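PDB 6I1M: cystatin from Fasciola hepatica, which probably inhibits papain-like cysteine proteases, as a secreted and disulfide-bonded member of the stefin (type 1 cystatin) group. Local coordinates for residues R15-F18 with Q19-L23. Residues are numbered along the deposited sequence; the frame is centred on the assembly and turned at random.
Sequences RSVF and QPMIL
Met-21 reaches back over the preceding helical turn onto Val-17 and Phe-18. Met-21 CB lies 3.5 Å from O of Phe-18, and Met-21 CG sits at the same distance from O of Val-17. With CG anti to the carbonyl carbon (chi1 -70°) and the chain extended beyond it, Met-21 SD comes obliquely to the Phe-18 ring, 4.2 Å from CD1 and 5.4 Å from the centroid, a Met-aromatic contact. The methyl Met-21 CE ends against CG1 of Val-17 at 3.4 Å, tighter than usual for two carbons; the two side chains run side by side in the same direction. That same CG1 also lies over the centre of one face of the Phe-18 ring. On the backbone, N of Ile-22 donates to O of Phe-18 at 2.9 Å, and N of Gln-19 donates to O of Arg-15. Pro-20 has no N-H to offer Ser-16, and Pro-20 CD rests 3.4 Å from O of Ser-16, where the helix kinks. Gln-19 NE2 hydrogen-bonds to O of Leu-38 and Arg-15 NH1 to O of Leu-40. The buried Phe-18 ring meets Tyr-53 and Phe-55, and Ile-22 touches Leu-40 and Val-57. Phe-18 and Ile-22, one turn apart, thus face the sheet, as expected of the cystatin fold, in which an antiparallel sheet wraps round one long helix, here 12-28.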
loop_
_atom_site.group_PDB
_atom_site.type_symbol
_atom_site.label_atom_id
_atom_site.label_comp_id
_atom_site.label_asym_id
_atom_site.label_seq_id
_atom_site.Cartn_x
_atom_site.Cartn_y
_atom_site.Cartn_z
ATOM N N ARG A 15 2.392 -5.309 -7.695
ATOM C CA ARG A 15 2.022 -6.344 -6.693
ATOM C C ARG A 15 3.310 -6.995 -6.164
ATOM O O ARG A 15 3.455 -7.202 -4.936
ATOM C CB ARG A 15 1.116 -7.415 -7.291
ATOM C CG ARG A 15 -0.171 -6.893 -7.899
ATOM C CD ARG A 15 -0.960 -8.057 -8.461
ATOM N NE ARG A 15 -2.057 -7.522 -9.251
ATOM C CZ ARG A 15 -3.203 -7.131 -8.735
ATOM N NH1 ARG A 15 -3.410 -7.227 -7.430
ATOM N NH2 ARG A 15 -4.160 -6.682 -9.516
ATOM N N SER A 16 4.219 -7.366 -7.049
ATOM C CA SER A 16 5.457 -8.073 -6.642
ATOM C C SER A 16 6.239 -7.271 -5.591
ATOM O O SER A 16 6.744 -7.869 -4.631
ATOM C CB SER A 16 6.298 -8.392 -7.838
ATOM O OG SER A 16 7.422 -9.125 -7.422
ATOM N N VAL A 17 6.295 -5.949 -5.723
ATOM C CA VAL A 17 7.181 -5.100 -4.877
ATOM C C VAL A 17 6.427 -4.688 -3.609
ATOM O O VAL A 17 6.967 -4.851 -2.515
ATOM C CB VAL A 17 7.701 -3.900 -5.701
ATOM C CG1 VAL A 17 8.308 -2.799 -4.851
ATOM C CG2 VAL A 17 8.711 -4.363 -6.743
ATOM N N PHE A 18 5.202 -4.198 -3.761
ATOM C CA PHE A 18 4.455 -3.480 -2.695
ATOM C C PHE A 18 3.659 -4.446 -1.823
ATOM O O PHE A 18 3.534 -4.152 -0.645
ATOM C CB PHE A 18 3.532 -2.409 -3.281
ATOM C CG PHE A 18 4.278 -1.291 -3.970
ATOM C CD1 PHE A 18 5.167 -0.497 -3.265
ATOM C CD2 PHE A 18 4.118 -1.064 -5.328
ATOM C CE1 PHE A 18 5.882 0.508 -3.911
ATOM C CE2 PHE A 18 4.804 -0.043 -5.967
ATOM C CZ PHE A 18 5.671 0.756 -5.260
ATOM N N GLN A 19 3.153 -5.565 -2.351
ATOM C CA GLN A 19 2.284 -6.454 -1.535
ATOM C C GLN A 19 3.073 -6.963 -0.331
ATOM O O GLN A 19 2.551 -6.885 0.775
ATOM C CB GLN A 19 1.623 -7.568 -2.347
ATOM C CG GLN A 19 0.634 -8.397 -1.530
ATOM C CD GLN A 19 1.194 -9.533 -0.707
ATOM O OE1 GLN A 19 2.399 -9.705 -0.504
ATOM N NE2 GLN A 19 0.280 -10.355 -0.222
ATOM N N PRO A 20 4.316 -7.493 -0.440
ATOM C CA PRO A 20 5.055 -7.934 0.752
ATOM C C PRO A 20 5.465 -6.808 1.710
ATOM O O PRO A 20 5.528 -7.061 2.896
ATOM C CB PRO A 20 6.351 -8.542 0.202
ATOM C CG PRO A 20 5.976 -8.933 -1.213
ATOM C CD PRO A 20 5.045 -7.841 -1.678
ATOM N N MET A 21 5.726 -5.603 1.193
ATOM C CA MET A 21 6.043 -4.424 2.042
ATOM C C MET A 21 4.813 -4.095 2.890
ATOM O O MET A 21 4.959 -3.818 4.080
ATOM C CB MET A 21 6.380 -3.184 1.217
ATOM C CG MET A 21 7.683 -3.233 0.476
ATOM S SD MET A 21 7.952 -1.611 -0.305
ATOM C CE MET A 21 9.066 -2.066 -1.628
ATOM N N ILE A 22 3.637 -4.094 2.282
ATOM C CA ILE A 22 2.373 -3.708 2.977
ATOM C C ILE A 22 2.002 -4.782 4.000
ATOM O O ILE A 22 1.586 -4.405 5.118
ATOM C CB ILE A 22 1.257 -3.379 1.979
ATOM C CG1 ILE A 22 1.674 -2.179 1.124
ATOM C CG2 ILE A 22 -0.054 -3.143 2.701
ATOM C CD1 ILE A 22 0.712 -1.832 0.015
ATOM N N LEU A 23 2.194 -6.054 3.656
ATOM C CA LEU A 23 1.893 -7.192 4.548
ATOM C C LEU A 23 2.786 -7.071 5.774
ATOM O O LEU A 23 2.259 -7.113 6.899
ATOM C CB LEU A 23 2.189 -8.494 3.810
ATOM C CG LEU A 23 2.010 -9.794 4.603
ATOM C CD1 LEU A 23 0.722 -9.801 5.411
ATOM C CD2 LEU A 23 2.032 -10.991 3.655
#